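Local coordinates for metallo-beta-lactamase superfamily protein (Thermus thermophilus, PDB 2ZWR), which probably acts as a zinc-dependent hydrolase of the metallo-beta-lactamase superfamily, carrying two neighbouring zinc ions in its metal site, at residues G61-A64 and P65-A69; V74-P78 and L79-L83; R106-E109 and E110-L114. All coordinates share one frame; numbering follows the deposited sequence.

Contact 1: G61-A64 and P65-A69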
ATOM      1  N   GLY A  61      -1.229  -8.439   6.864  1.00  9.75           N
ATOM      2  CA  GLY A  61      -1.766  -9.294   7.931  1.00  9.69           C
ATOM      3  C   GLY A  61      -3.206  -9.791   7.786  1.00 10.34           C
ATOM      4  O   GLY A  61      -3.607 -10.727   8.492  1.00 10.44           O
ATOM      5  N   ALA A  62      -3.983  -9.164   6.893  1.00  9.75           N
ATOM      6  CA  ALA A  62      -5.370  -9.552   6.645  1.00  9.59           C
ATOM      7  C   ALA A  62      -5.545 -10.179   5.278  1.00  9.68           C
ATOM      8  O   ALA A  62      -6.658 -10.516   4.889  1.00 10.05           O
ATOM      9  CB  ALA A  62      -6.297  -8.356   6.780  1.00  9.68           C
ATOM     10  N   VAL A  63      -4.450 -10.340   4.542  1.00  9.60           N
ATOM     11  CA  VAL A  63      -4.538 -10.957   3.213  1.00  9.17           C
ATOM     12  C   VAL A  63      -5.111 -12.374   3.271  1.00  9.26           C
ATOM     13  O   VAL A  63      -6.075 -12.657   2.572  1.00  9.37           O
ATOM     14  CB  VAL A  63      -3.191 -10.921   2.443  1.00  8.97           C
ATOM     15  CG1 VAL A  63      -3.261 -11.798   1.182  1.00  8.81           C
ATOM     16  CG2 VAL A  63      -2.838  -9.493   2.076  1.00  6.63           C
ATOM     17  N   ALA A  64      -4.542 -13.247   4.117  1.00  9.16           N
ATOM     18  CA  ALA A  64      -4.954 -14.666   4.151  1.00  9.10           C
ATOM     19  C   ALA A  64      -6.467 -14.949   4.350  1.00  9.60           C
ATOM     20  O   ALA A  64      -7.057 -15.678   3.549  1.00 10.07           O
ATOM     21  CB  ALA A  64      -4.100 -15.474   5.142  1.00  8.25           C
ATOM     22  N   PRO A  65      -7.090 -14.396   5.421  1.00 10.13           N
ATOM     23  CA  PRO A  65      -8.541 -14.587   5.589  1.00 10.36           C
ATOM     24  C   PRO A  65      -9.390 -14.073   4.432  1.00 11.09           C
ATOM     25  O   PRO A  65     -10.392 -14.703   4.087  1.00 11.35           O
ATOM     26  CB  PRO A  65      -8.868 -13.811   6.879  1.00 10.46           C
ATOM     27  CG  PRO A  65      -7.680 -12.901   7.127  1.00 10.31           C
ATOM     28  CD  PRO A  65      -6.502 -13.636   6.549  1.00  9.65           C
ATOM     29  N   LEU A  66      -8.997 -12.950   3.835  1.00 11.22           N
ATOM     30  CA  LEU A  66      -9.755 -12.373   2.725  1.00 11.54           C
ATOM     31  C   LEU A  66      -9.628 -13.180   1.431  1.00 12.10           C
ATOM     32  O   LEU A  66     -10.581 -13.272   0.674  1.00 11.86           O
ATOM     33  CB  LEU A  66      -9.358 -10.912   2.501  1.00 11.41           C
ATOM     34  CG  LEU A  66      -9.688  -9.991   3.686  1.00 11.13           C
ATOM     35  CD1 LEU A  66      -9.329  -8.548   3.374  1.00 11.47           C
ATOM     36  CD2 LEU A  66     -11.147 -10.100   4.100  1.00  9.92           C
ATOM     37  N   VAL A  67      -8.454 -13.771   1.202  1.00 12.19           N
ATOM     38  CA  VAL A  67      -8.239 -14.674   0.070  1.00 12.99           C
ATOM     39  C   VAL A  67      -9.030 -15.980   0.263  1.00 13.80           C
ATOM     40  O   VAL A  67      -9.669 -16.473  -0.667  1.00 13.89           O
ATOM     41  CB  VAL A  67      -6.724 -14.962  -0.141  1.00 12.33           C
ATOM     42  CG1 VAL A  67      -6.505 -16.108  -1.103  1.00 12.81           C
ATOM     43  CG2 VAL A  67      -6.003 -13.704  -0.630  1.00 12.36           C
ATOM     44  N   GLU A  68      -8.990 -16.519   1.477  1.00 14.65           N
ATOM     45  CA  GLU A  68      -9.785 -17.694   1.841  1.00 16.29           C
ATOM     46  C   GLU A  68     -11.296 -17.468   1.633  1.00 14.89           C
ATOM     47  O   GLU A  68     -11.984 -18.330   1.086  1.00 15.00           O
ATOM     48  CB  GLU A  68      -9.513 -18.091   3.298  1.00 15.96           C
ATOM     49  CG  GLU A  68     -10.100 -19.450   3.667  1.00 19.80           C
ATOM     50  CD  GLU A  68      -9.773 -19.883   5.085  1.00 21.14           C
ATOM     51  OE1 GLU A  68      -9.759 -19.023   6.013  1.00 26.12           O
ATOM     52  OE2 GLU A  68      -9.545 -21.104   5.270  1.00 28.24           O
ATOM     53  N   ALA A  69     -11.805 -16.315   2.066  1.00 14.08           N
ATOM     54  CA  ALA A  69     -13.241 -16.031   1.961  1.00 13.21           C
ATOM     55  C   ALA A  69     -13.689 -15.672   0.542  1.00 12.77           C
ATOM     56  O   ALA A  69     -14.772 -16.074   0.114  1.00 12.59           O
ATOM     57  CB  ALA A  69     -13.630 -14.936   2.930  1.00 13.54           C
TER

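Contact 2: V74-P78 and L79-L83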
ATOM      1  N   VAL A  74      -3.937 -11.529  -5.434  1.00 10.38           N
ATOM      2  CA  VAL A  74      -3.070 -10.611  -4.715  1.00  9.29           C
ATOM      3  C   VAL A  74      -1.970 -10.151  -5.647  1.00  9.49           C
ATOM      4  O   VAL A  74      -1.219 -10.966  -6.170  1.00  9.66           O
ATOM      5  CB  VAL A  74      -2.442 -11.270  -3.457  1.00  9.43           C
ATOM      6  CG1 VAL A  74      -1.519 -10.292  -2.746  1.00  8.50           C
ATOM      7  CG2 VAL A  74      -3.528 -11.749  -2.505  1.00  8.11           C
ATOM      8  N   TYR A  75      -1.886  -8.835  -5.851  1.00  9.67           N
ATOM      9  CA  TYR A  75      -0.887  -8.232  -6.713  1.00  9.38           C
ATOM     10  C   TYR A  75       0.253  -7.656  -5.874  1.00  9.61           C
ATOM     11  O   TYR A  75       0.023  -6.840  -4.967  1.00  8.90           O
ATOM     12  CB  TYR A  75      -1.527  -7.135  -7.579  1.00  9.83           C
ATOM     13  CG  TYR A  75      -2.403  -7.679  -8.681  1.00 10.46           C
ATOM     14  CD1 TYR A  75      -1.902  -7.847  -9.967  1.00 10.26           C
ATOM     15  CD2 TYR A  75      -3.729  -8.055  -8.425  1.00 10.97           C
ATOM     16  CE1 TYR A  75      -2.707  -8.362 -10.993  1.00 11.44           C
ATOM     17  CE2 TYR A  75      -4.534  -8.584  -9.424  1.00 11.19           C
ATOM     18  CZ  TYR A  75      -4.018  -8.731 -10.707  1.00 11.63           C
ATOM     19  OH  TYR A  75      -4.812  -9.239 -11.702  1.00 12.43           O
ATOM     20  N   LEU A  76       1.474  -8.085  -6.190  1.00  9.18           N
ATOM     21  CA  LEU A  76       2.666  -7.623  -5.491  1.00  9.66           C
ATOM     22  C   LEU A  76       3.843  -7.583  -6.440  1.00 10.00           C
ATOM     23  O   LEU A  76       3.991  -8.480  -7.272  1.00  9.81           O
ATOM     24  CB  LEU A  76       3.003  -8.574  -4.333  1.00  9.51           C
ATOM     25  CG  LEU A  76       4.243  -8.307  -3.485  1.00  8.80           C
ATOM     26  CD1 LEU A  76       4.000  -7.179  -2.479  1.00  6.22           C
ATOM     27  CD2 LEU A  76       4.651  -9.595  -2.788  1.00  7.50           C
ATOM     28  N   HIS A  77       4.676  -6.550  -6.315  1.00 10.34           N
ATOM     29  CA  HIS A  77       5.950  -6.512  -7.036  1.00 10.03           C
ATOM     30  C   HIS A  77       6.833  -7.685  -6.569  1.00 10.09           C
ATOM     31  O   HIS A  77       7.037  -7.879  -5.361  1.00  9.93           O
ATOM     32  CB  HIS A  77       6.656  -5.176  -6.806  1.00 10.45           C
ATOM     33  CG  HIS A  77       7.733  -4.879  -7.800  1.00  9.36           C
ATOM     34  ND1 HIS A  77       8.985  -5.453  -7.734  1.00  8.90           N
ATOM     35  CD2 HIS A  77       7.747  -4.068  -8.885  1.00  9.31           C
ATOM     36  CE1 HIS A  77       9.721  -5.015  -8.740  1.00  7.74           C
ATOM     37  NE2 HIS A  77       8.997  -4.166  -9.449  1.00  9.58           N
ATOM     38  N   PRO A  78       7.359  -8.474  -7.527  1.00 10.04           N
ATOM     39  CA  PRO A  78       8.146  -9.674  -7.223  1.00  9.82           C
ATOM     40  C   PRO A  78       9.374  -9.427  -6.331  1.00  9.41           C
ATOM     41  O   PRO A  78       9.830 -10.350  -5.658  1.00  8.62           O
ATOM     42  CB  PRO A  78       8.571 -10.187  -8.608  1.00  9.43           C
ATOM     43  CG  PRO A  78       8.393  -9.028  -9.528  1.00 10.17           C
ATOM     44  CD  PRO A  78       7.231  -8.262  -8.981  1.00  9.95           C
ATOM     45  N   LEU A  79       9.906  -8.207  -6.331  1.00  9.61           N
ATOM     46  CA  LEU A  79      11.041  -7.898  -5.454  1.00  9.89           C
ATOM     47  C   LEU A  79      10.654  -7.848  -3.958  1.00 10.29           C
ATOM     48  O   LEU A  79      11.529  -7.902  -3.099  1.00 10.64           O
ATOM     49  CB  LEU A  79      11.767  -6.627  -5.896  1.00  9.81           C
ATOM     50  CG  LEU A  79      12.655  -6.738  -7.153  1.00 10.17           C
ATOM     51  CD1 LEU A  79      13.341  -5.428  -7.432  1.00 10.49           C
ATOM     52  CD2 LEU A  79      13.698  -7.850  -7.010  1.00  9.88           C
ATOM     53  N   ASP A  80       9.357  -7.787  -3.652  1.00 10.43           N
ATOM     54  CA  ASP A  80       8.898  -7.899  -2.243  1.00 11.14           C
ATOM     55  C   ASP A  80       8.403  -9.294  -1.824  1.00 11.56           C
ATOM     56  O   ASP A  80       7.890  -9.461  -0.704  1.00 11.94           O
ATOM     57  CB  ASP A  80       7.840  -6.845  -1.904  1.00 10.31           C
ATOM     58  CG  ASP A  80       8.439  -5.606  -1.256  1.00 11.25           C
ATOM     59  OD1 ASP A  80       9.667  -5.417  -1.365  1.00 10.12           O
ATOM     60  OD2 ASP A  80       7.692  -4.827  -0.620  1.00  9.99           O
ATOM     61  N   LEU A  81       8.544 -10.283  -2.712  1.00 11.43           N
ATOM     62  CA  LEU A  81       8.159 -11.665  -2.393  1.00 12.12           C
ATOM     63  C   LEU A  81       8.850 -12.240  -1.149  1.00 11.59           C
ATOM     64  O   LEU A  81       8.184 -12.887  -0.340  1.00 11.22           O
ATOM     65  CB  LEU A  81       8.397 -12.613  -3.574  1.00 12.45           C
ATOM     66  CG  LEU A  81       7.246 -13.332  -4.292  1.00 14.74           C
ATOM     67  CD1 LEU A  81       5.949 -13.479  -3.487  1.00 15.72           C
ATOM     68  CD2 LEU A  81       6.988 -12.700  -5.651  1.00 18.15           C
ATOM     69  N   PRO A  82      10.187 -12.042  -1.008  1.00 11.67           N
ATOM     70  CA  PRO A  82      10.835 -12.547   0.208  1.00 11.58           C
ATOM     71  C   PRO A  82      10.245 -11.954   1.486  1.00 11.93           C
ATOM     72  O   PRO A  82      10.090 -12.672   2.470  1.00 11.83           O
ATOM     73  CB  PRO A  82      12.302 -12.134   0.023  1.00 11.78           C
ATOM     74  CG  PRO A  82      12.463 -12.066  -1.474  1.00 11.63           C
ATOM     75  CD  PRO A  82      11.180 -11.437  -1.922  1.00 11.23           C
ATOM     76  N   LEU A  83       9.900 -10.668   1.457  1.00 11.79           N
ATOM     77  CA  LEU A  83       9.222 -10.033   2.576  1.00 11.72           C
ATOM     78  C   LEU A  83       7.835 -10.647   2.801  1.00 11.68           C
ATOM     79  O   LEU A  83       7.440 -10.923   3.935  1.00 11.10           O
ATOM     80  CB  LEU A  83       9.104  -8.521   2.356  1.00 11.60           C
ATOM     81  CG  LEU A  83      10.361  -7.653   2.390  1.00 13.22           C
ATOM     82  CD1 LEU A  83      10.023  -6.223   1.998  1.00 14.18           C
ATOM     83  CD2 LEU A  83      11.033  -7.674   3.751  1.00 14.40           C
TER

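Contact 3: R106-E109 and E110-L114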
ATOM      1  N   ARG A 106       0.113 -12.440  -7.988  1.00 14.56           N
ATOM      2  CA  ARG A 106       0.247 -11.932  -9.348  1.00 14.21           C
ATOM      3  C   ARG A 106       1.206 -10.749  -9.332  1.00 13.90           C
ATOM      4  O   ARG A 106       1.191  -9.952  -8.392  1.00 13.94           O
ATOM      5  CB  ARG A 106      -1.113 -11.507  -9.912  1.00 14.42           C
ATOM      6  CG  ARG A 106      -2.100 -12.660 -10.012  1.00 14.63           C
ATOM      7  CD  ARG A 106      -3.427 -12.231 -10.591  1.00 16.92           C
ATOM      8  NE  ARG A 106      -4.382 -13.345 -10.648  1.00 18.77           N
ATOM      9  CZ  ARG A 106      -5.603 -13.262 -11.177  1.00 18.30           C
ATOM     10  NH1 ARG A 106      -6.043 -12.110 -11.681  1.00 18.28           N
ATOM     11  NH2 ARG A 106      -6.390 -14.324 -11.186  1.00 18.37           N
ATOM     12  N   PRO A 107       2.071 -10.652 -10.353  1.00 13.51           N
ATOM     13  CA  PRO A 107       3.103  -9.623 -10.336  1.00 13.26           C
ATOM     14  C   PRO A 107       2.655  -8.195 -10.679  1.00 12.70           C
ATOM     15  O   PRO A 107       1.702  -7.972 -11.442  1.00 12.76           O
ATOM     16  CB  PRO A 107       4.118 -10.128 -11.368  1.00 13.30           C
ATOM     17  CG  PRO A 107       3.344 -10.963 -12.288  1.00 14.18           C
ATOM     18  CD  PRO A 107       2.170 -11.520 -11.539  1.00 13.26           C
ATOM     19  N   LEU A 108       3.362  -7.248 -10.088  1.00 11.80           N
ATOM     20  CA  LEU A 108       3.290  -5.853 -10.476  1.00 12.05           C
ATOM     21  C   LEU A 108       4.629  -5.488 -11.127  1.00 12.30           C
ATOM     22  O   LEU A 108       5.624  -6.192 -10.936  1.00 12.05           O
ATOM     23  CB  LEU A 108       3.020  -4.966  -9.257  1.00 10.92           C
ATOM     24  CG  LEU A 108       1.656  -5.127  -8.567  1.00 10.74           C
ATOM     25  CD1 LEU A 108       1.616  -4.315  -7.280  1.00  8.97           C
ATOM     26  CD2 LEU A 108       0.518  -4.734  -9.501  1.00  7.83           C
ATOM     27  N   GLU A 109       4.641  -4.401 -11.893  1.00 12.45           N
ATOM     28  CA  GLU A 109       5.830  -3.959 -12.612  1.00 13.75           C
ATOM     29  C   GLU A 109       5.695  -2.474 -12.909  1.00 13.68           C
ATOM     30  O   GLU A 109       4.589  -1.991 -13.145  1.00 13.45           O
ATOM     31  CB  GLU A 109       5.987  -4.765 -13.917  1.00 13.52           C
ATOM     32  CG  GLU A 109       7.131  -4.313 -14.835  1.00 16.07           C
ATOM     33  CD  GLU A 109       7.524  -5.349 -15.882  1.00 15.51           C
ATOM     34  OE1 GLU A 109       6.617  -5.817 -16.609  1.00 15.86           O
ATOM     35  OE2 GLU A 109       8.745  -5.690 -15.952  1.00 17.62           O
ATOM     36  N   GLU A 110       6.815  -1.753 -12.898  1.00 14.44           N
ATOM     37  CA  GLU A 110       6.850  -0.365 -13.370  1.00 15.18           C
ATOM     38  C   GLU A 110       6.146  -0.266 -14.730  1.00 15.37           C
ATOM     39  O   GLU A 110       6.439  -1.055 -15.633  1.00 15.62           O
ATOM     40  CB  GLU A 110       8.300   0.119 -13.488  1.00 15.12           C
ATOM     41  CG  GLU A 110       8.479   1.475 -14.153  1.00 17.29           C
ATOM     42  CD  GLU A 110       8.110   2.621 -13.244  1.00 19.36           C
ATOM     43  OE1 GLU A 110       8.616   2.652 -12.107  1.00 18.42           O
ATOM     44  OE2 GLU A 110       7.318   3.494 -13.663  1.00 21.92           O
ATOM     45  N   GLY A 111       5.207   0.674 -14.851  1.00 15.43           N
ATOM     46  CA  GLY A 111       4.515   0.947 -16.111  1.00 15.77           C
ATOM     47  C   GLY A 111       3.228   0.167 -16.344  1.00 16.39           C
ATOM     48  O   GLY A 111       2.459   0.493 -17.255  1.00 16.51           O
ATOM     49  N   MET A 112       3.000  -0.870 -15.539  1.00 16.23           N
ATOM     50  CA  MET A 112       1.757  -1.655 -15.589  1.00 16.38           C
ATOM     51  C   MET A 112       0.514  -0.813 -15.334  1.00 16.38           C
ATOM     52  O   MET A 112       0.520   0.067 -14.472  1.00 15.52           O
ATOM     53  CB  MET A 112       1.799  -2.776 -14.553  1.00 16.53           C
ATOM     54  CG  MET A 112       0.673  -3.791 -14.659  1.00 16.74           C
ATOM     55  SD  MET A 112       0.931  -5.121 -13.487  1.00 16.63           S
ATOM     56  CE  MET A 112      -0.029  -6.408 -14.258  1.00 19.54           C
ATOM     57  N   ARG A 113      -0.547  -1.098 -16.091  1.00 16.55           N
ATOM     58  CA  ARG A 113      -1.867  -0.508 -15.860  1.00 17.24           C
ATOM     59  C   ARG A 113      -2.825  -1.571 -15.360  1.00 16.76           C
ATOM     60  O   ARG A 113      -2.995  -2.602 -16.014  1.00 16.47           O
ATOM     61  CB  ARG A 113      -2.442   0.086 -17.154  1.00 17.78           C
ATOM     62  CG  ARG A 113      -2.234   1.567 -17.335  1.00 20.97           C
ATOM     63  CD  ARG A 113      -0.869   1.868 -17.897  1.00 24.13           C
ATOM     64  NE  ARG A 113      -0.893   3.075 -18.723  1.00 27.10           N
ATOM     65  N   LEU A 114      -3.447  -1.323 -14.209  1.00 15.99           N
ATOM     66  CA  LEU A 114      -4.483  -2.219 -13.694  1.00 16.11           C
ATOM     67  C   LEU A 114      -5.447  -1.451 -12.821  1.00 16.05           C
ATOM     68  O   LEU A 114      -5.035  -0.576 -12.045  1.00 16.15           O
ATOM     69  CB  LEU A 114      -3.899  -3.433 -12.930  1.00 16.26           C
ATOM     70  CG  LEU A 114      -3.427  -3.306 -11.470  1.00 15.67           C
ATOM     71  CD1 LEU A 114      -3.184  -4.671 -10.859  1.00 15.86           C
ATOM     72  CD2 LEU A 114      -2.173  -2.482 -11.373  1.00 14.74           C
TER

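Contact 1: G61-A64 and P65-A69
A62, just ahead of helix 63-70, meets the first turn through its carbonyl: O of A62 lies 3.4 Å from CG of P65 and 3.3 Å from CG of L66. A62 packs on L36 of helix 33-43, as does L66; a methyl is small enough to fit close to that helix. V63 starts the regular helical bonding, its O accepting the N-H of V67 at 3.0 Å. The side chains follow the bond: CG1 of V63 touches CG2 of V67 at 3.8 Å. CG1 of V63 is anti to the backbone N (chi1 170°) and the two valines run side by side in the same direction, a beta-branched pair one turn apart that faces V74 of strand 74-76. A64 repeats the i to i+4 bond, its O receiving the N-H of E68 at 3.0 Å. The proline ring, bonded through its N, presses P65 CD to 3.3 Å from A64 CB, and alanine's small side chain limits the crowding. P65 lacks an N-H to donate, which costs little in the first turn of a helix. The chemistry is thus that of a helix start in a beta-alpha-beta unit: backbone bonds fix the turn, while its valines pack on the sheet.

Contact 2: V74-P78 and L79-L83
H77 and L79 meet where strand 74-76 gives way to a 3-10 turn leading into helix 81-85, within the alpha-beta/beta-alpha sandwich of the metallo-beta-lactamase superfamily, two mixed sheets with helices outside. The imidazole reaches back to the chain: with CG anti to the backbone N (chi1 -163°), ND1 accepts the N-H of L79 at 3.2 Å, the donor tilted 18° from the ring plane. This bond makes ND1 an acceptor and helps fix the rotation of the ring. P78 CD lies over one ring face, offset toward the rim, and the side chain of L79 runs alongside the imidazole, its CG 3.8 Å from CE1 of H77. H121 stacks on the same ring.

The backbone closes the turn by two i to i+3 bonds. O of H77 takes the N-H of D80 at 2.9 Å, and O of P78 takes that of L81 at 3.2 Å. Proline suits the second position of the H77-D80 turn, where its ring holds phi at a fitting value.

L76 points its side chain at the turn and crosses that of D80 at about a right angle, CD1 lying 3.9 Å from D80 CB. The two carboxylate oxygens of D80 accept three bonds, OD1 from G128 N and OD2 from A55 N and S126 OG, beside the zinc ligand H54, and so probably help position the metal-site loops. L81 is twisted off the staggered positions (chi1 -115°), and its methyls part: CD1 approaches L76 CD2, while CD2 rests 3.6 Å from CA of P78.

Contact 3: R106-E109 and E110-L114
M112 folds back over the chain that precedes it, and one backbone hydrogen bond closes the bend. The N-H of M112 reaches O of E109 at 3.1 Å, closing a type II beta turn from E109 to M112 whose type is set by the backbone angles of E110 and G111. G111 occupies the third position with phi 91°, where any CB would press on the preceding carbonyl oxygen, so glycine is the natural residue there. E110, in the second position, has the polyproline II-like backbone that this turn type needs.

The apolar contacts lie along the inner side of the bend. The methionine chain is extended, with CG anti to the backbone N (chi1 -171°), and this carries SD to 3.9 Å from CA of L108 and 4.0 Å from its CD2. A long flexible thioether can lie along the neighbouring chain in this way, and SD also comes within 3.6 Å of O of P107. L108 and L114 cross at about a right angle: CD2 of L108 meets CD1 of L114 at 3.9 Å and lies almost as near its CD2. V119 of strand 117-121 touches L108, M112 and L114, while F132 and V130 add to the cover over L108.

Among the polar groups, the E110 chain bends at chi2 (76°), and its carboxylate is taken up by partners beyond the bend: OE1 forms a salt bridge with R170 and accepts the N-H of H121. The charged R170 would be expected to favour the ionised carboxylate.

Chemically, then, a glycine-bearing turn reverses the chain at the surface, leucine branches and the methionine sulfur pack along its inner side, and E110 ties the outer corner to strand 117-121.

In the fold
Along the chain the contacts come in series, 1, 2, then 3, all within the metallo-beta-lactamase domain fold. Contact 1 lies on helix 63-70, whose V63 and V67 pack on V74, the first residue of contact 2; their centres are about 16 Å apart. Contacts 2 and 3, with centres about 11 Å apart, share a sheet, where strands 74-76 and 106-107 are parallel neighbours joined by probable hydrogen bonds between V74 and R106 and between L76 and R106. Contact 3 then passes from the edge strand of that sheet to strand 113-114, the edge of the second. Together they link helix, first sheet and second sheet, with contact 2 nearest the zinc ligand H54.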